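Side-chain contact in oxidoreductase, NAD-binding (Acidithiobacillus ferrooxidans, PDB 7BVJ), which catalyses the NAD(+)-dependent oxidation of the glucosamine 3-position of UDP-N-acetylglucosamine to a ketone, a step in lipid A biosynthesis: residues 66-70 with 71-75. Sequence-based numbering, arbitrary orientation.
Sequences IVTPT and STHFA. With NAD (nicotinamide-adenine-dinucleotide), chain E.
Thr72 N bonds to Pro69 O at 2.7 Å, and His73 N to Thr70 O at 3.0 Å. These two bonds wind the loop after strand 63-66 into helix 73-82. A water donates to Thr70 O and accepts from Phe74 N, bridging the two. Thr68 and Thr72 join their hydroxyls: Thr68 OG1 donates to Thr72 OG1 at 2.7 Å. Thr72 OG1 lies between its backbone N and carbonyl carbon (chi1 72°), which turns it back toward Thr68 OG1 and the preceding loop. It also lies only 2.4 Å from Pro69 O, too short for the details of that bond to be trusted. The His73 ring lies across the same loop. Thr70 CA sits over the centre of one face, 3.6 Å from the centroid of the His73 ring, in a CH-pi contact. NE2 of His73 reaches Thr68 O at 3.0 Å, but the bond is bent (127°) and weak. ND1, also on the rim, makes the stronger bond, to Phe93 O. Ile66 CG2 packs against His73 CD2 at 4.1 Å. With an alanine at His73 the ring would be gone, which would probably leave Phe93 O without its ND1 donor, Thr68 O without its weak one, and Thr70 CA without the ring face beside it. Thr68 CG2 and Pro69 CD meet the adenine, with Pro69 CD 3.2 Å from NAD C8A. The arrangement is a strand-loop-helix connection of a Rossmann fold, here lining the adenine side of the NAD pocket.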
ATOM      1  N   ILE A  66     -11.022  -7.092  -1.622  1.00 25.02           N
ATOM      2  CA  ILE A  66     -11.499  -7.130  -0.241  1.00 21.47           C
ATOM      3  C   ILE A  66     -11.093  -5.817   0.410  1.00 23.37           C
ATOM      4  O   ILE A  66      -9.898  -5.555   0.631  1.00 18.10           O
ATOM      5  CB  ILE A  66     -10.938  -8.332   0.527  1.00 20.11           C
ATOM      6  CG1 ILE A  66     -11.592  -9.621   0.034  1.00 19.98           C
ATOM      7  CG2 ILE A  66     -11.146  -8.168   2.004  1.00 16.16           C
ATOM      8  CD1 ILE A  66     -10.800 -10.854   0.387  1.00 19.00           C
ATOM      9  N   VAL A  67     -12.093  -4.969   0.664  1.00 25.95           N
ATOM     10  CA  VAL A  67     -11.872  -3.616   1.156  1.00 24.16           C
ATOM     11  C   VAL A  67     -12.668  -3.406   2.444  1.00 23.69           C
ATOM     12  O   VAL A  67     -13.287  -2.354   2.643  1.00 20.96           O
ATOM     13  CB  VAL A  67     -12.217  -2.565   0.086  1.00 23.59           C
ATOM     14  CG1 VAL A  67     -11.491  -1.260   0.404  1.00 20.62           C
ATOM     15  CG2 VAL A  67     -11.834  -3.064  -1.307  1.00 22.98           C
ATOM     16  N   THR A  68     -12.733  -4.440   3.274  1.00 20.93           N
ATOM     17  CA  THR A  68     -13.392  -4.400   4.570  1.00 22.28           C
ATOM     18  C   THR A  68     -12.399  -3.956   5.644  1.00 24.37           C
ATOM     19  O   THR A  68     -11.208  -3.781   5.365  1.00 19.22           O
ATOM     20  CB  THR A  68     -13.971  -5.778   4.864  1.00 23.60           C
ATOM     21  OG1 THR A  68     -12.912  -6.746   4.825  1.00 20.46           O
ATOM     22  CG2 THR A  68     -15.060  -6.133   3.817  1.00 22.55           C
ATOM     23  N   PRO A  69     -12.847  -3.730   6.891  1.00 23.44           N
ATOM     24  CA  PRO A  69     -11.889  -3.332   7.936  1.00 20.67           C
ATOM     25  C   PRO A  69     -10.842  -4.410   8.156  1.00 23.01           C
ATOM     26  O   PRO A  69     -11.113  -5.602   8.027  1.00 21.29           O
ATOM     27  CB  PRO A  69     -12.772  -3.124   9.182  1.00 21.96           C
ATOM     28  CG  PRO A  69     -14.095  -2.733   8.622  1.00 21.43           C
ATOM     29  CD  PRO A  69     -14.238  -3.605   7.379  1.00 21.84           C
ATOM     30  N   THR A  70      -9.630  -3.955   8.493  1.00 19.36           N
ATOM     31  CA  THR A  70      -8.442  -4.807   8.506  1.00 25.99           C
ATOM     32  C   THR A  70      -8.620  -6.047   9.374  1.00 23.85           C
ATOM     33  O   THR A  70      -8.195  -7.146   8.994  1.00 20.91           O
ATOM     34  CB  THR A  70      -7.255  -3.988   9.002  1.00 27.73           C
ATOM     35  OG1 THR A  70      -7.110  -2.822   8.174  1.00 24.26           O
ATOM     36  CG2 THR A  70      -5.992  -4.827   8.982  1.00 20.15           C
ATOM     37  N   SER A  71      -9.221  -5.882  10.557  1.00 23.81           N
ATOM     38  CA  SER A  71      -9.486  -7.008  11.448  1.00 23.65           C
ATOM     39  C   SER A  71     -10.392  -8.065  10.816  1.00 26.86           C
ATOM     40  O   SER A  71     -10.447  -9.195  11.316  1.00 28.03           O
ATOM     41  CB  SER A  71     -10.113  -6.498  12.747  1.00 25.90           C
ATOM     42  OG  SER A  71     -11.337  -5.835  12.479  1.00 28.61           O
ATOM     43  N   THR A  72     -11.094  -7.735   9.732  1.00 21.16           N
ATOM     44  CA  THR A  72     -11.952  -8.693   9.031  1.00 27.61           C
ATOM     45  C   THR A  72     -11.298  -9.328   7.808  1.00 22.47           C
ATOM     46  O   THR A  72     -11.899 -10.242   7.210  1.00 21.01           O
ATOM     47  CB  THR A  72     -13.242  -8.010   8.578  1.00 26.78           C
ATOM     48  OG1 THR A  72     -12.944  -7.127   7.488  1.00 20.40           O
ATOM     49  CG2 THR A  72     -13.862  -7.221   9.735  1.00 22.78           C
ATOM     50  N   HIS A  73     -10.099  -8.855   7.419  1.00 18.92           N
ATOM     51  CA  HIS A  73      -9.460  -9.324   6.188  1.00 18.48           C
ATOM     52  C   HIS A  73      -9.287 -10.827   6.198  1.00 21.33           C
ATOM     53  O   HIS A  73      -9.551 -11.495   5.195  1.00 22.48           O
ATOM     54  CB  HIS A  73      -8.088  -8.676   5.997  1.00 22.06           C
ATOM     55  CG  HIS A  73      -8.138  -7.266   5.511  1.00 21.70           C
ATOM     56  ND1 HIS A  73      -6.999  -6.508   5.320  1.00 18.84           N
ATOM     57  CD2 HIS A  73      -9.181  -6.471   5.183  1.00 22.91           C
ATOM     58  CE1 HIS A  73      -7.345  -5.303   4.902  1.00 20.83           C
ATOM     59  NE2 HIS A  73      -8.662  -5.252   4.818  1.00 24.01           N
ATOM     60  N   PHE A  74      -8.802 -11.375   7.317  1.00 18.80           N
ATOM     61  CA  PHE A  74      -8.545 -12.810   7.380  1.00 21.40           C
ATOM     62  C   PHE A  74      -9.819 -13.621   7.146  1.00 22.11           C
ATOM     63  O   PHE A  74      -9.852 -14.507   6.289  1.00 24.58           O
ATOM     64  CB  PHE A  74      -7.917 -13.194   8.722  1.00 19.86           C
ATOM     65  CG  PHE A  74      -7.714 -14.669   8.864  1.00 26.41           C
ATOM     66  CD1 PHE A  74      -6.686 -15.312   8.171  1.00 25.85           C
ATOM     67  CD2 PHE A  74      -8.579 -15.430   9.642  1.00 23.13           C
ATOM     68  CE1 PHE A  74      -6.504 -16.687   8.270  1.00 22.00           C
ATOM     69  CE2 PHE A  74      -8.404 -16.792   9.745  1.00 29.03           C
ATOM     70  CZ  PHE A  74      -7.362 -17.426   9.049  1.00 31.39           C
ATOM     71  N   ALA A  75     -10.868 -13.360   7.920  1.00 22.15           N
ATOM     72  CA  ALA A  75     -12.080 -14.166   7.787  1.00 27.18           C
ATOM     73  C   ALA A  75     -12.661 -14.053   6.383  1.00 23.72           C
ATOM     74  O   ALA A  75     -13.061 -15.064   5.780  1.00 22.79           O
ATOM     75  CB  ALA A  75     -13.110 -13.744   8.838  1.00 21.07           C
TER
HETATM   76  PA  NAD E 401     -14.957   2.275   5.439  1.00 30.16           P
HETATM   77  O1A NAD E 401     -15.441   1.704   6.726  1.00 31.67           O
HETATM   78  O2A NAD E 401     -15.406   3.506   4.695  1.00 24.64           O
HETATM   79  O5B NAD E 401     -15.506   1.016   4.357  1.00 36.13           O
HETATM   80  C5B NAD E 401     -15.702  -0.142   5.133  1.00 29.11           C
HETATM   81  C4B NAD E 401     -16.805  -0.993   4.495  1.00 27.06           C
HETATM   82  O4B NAD E 401     -16.678  -2.333   4.905  1.00 23.73           O
HETATM   83  C3B NAD E 401     -18.133  -0.462   5.057  1.00 26.72           C
HETATM   84  O3B NAD E 401     -18.903  -0.260   3.928  1.00 29.31           O
HETATM   85  C2B NAD E 401     -18.651  -1.629   5.915  1.00 23.89           C
HETATM   86  O2B NAD E 401     -20.068  -1.756   5.834  1.00 22.26           O
HETATM   87  C1B NAD E 401     -18.003  -2.799   5.173  1.00 27.18           C
HETATM   88  N9A NAD E 401     -17.814  -3.994   5.985  1.00 25.18           N
HETATM   89  C8A NAD E 401     -17.421  -4.143   7.297  1.00 24.28           C
HETATM   90  N7A NAD E 401     -17.325  -5.416   7.673  1.00 22.75           N
HETATM   91  C5A NAD E 401     -17.667  -6.142   6.553  1.00 24.96           C
HETATM   92  C6A NAD E 401     -17.760  -7.537   6.310  1.00 28.59           C
HETATM   93  N6A NAD E 401     -17.477  -8.433   7.319  1.00 29.37           N
HETATM   94  N1A NAD E 401     -18.136  -7.985   5.077  1.00 27.93           N
HETATM   95  C2A NAD E 401     -18.411  -7.027   4.128  1.00 26.75           C
HETATM   96  N3A NAD E 401     -18.358  -5.680   4.215  1.00 28.54           N
HETATM   97  C4A NAD E 401     -17.982  -5.272   5.470  1.00 28.07           C
HETATM   98  O3  NAD E 401     -13.350   2.440   5.313  1.00 35.17           O
HETATM   99  PN  NAD E 401     -12.657   2.554   3.872  1.00 43.00           P
HETATM  100  O1N NAD E 401     -13.269   1.969   2.625  1.00 27.32           O
HETATM  101  O2N NAD E 401     -11.906   3.828   4.061  1.00 39.67           O
HETATM  102  O5D NAD E 401     -11.230   1.472   3.995  1.00 41.73           O
HETATM  103  O   HOH W   1      -7.549  -9.639   9.725  1.00 21.05           O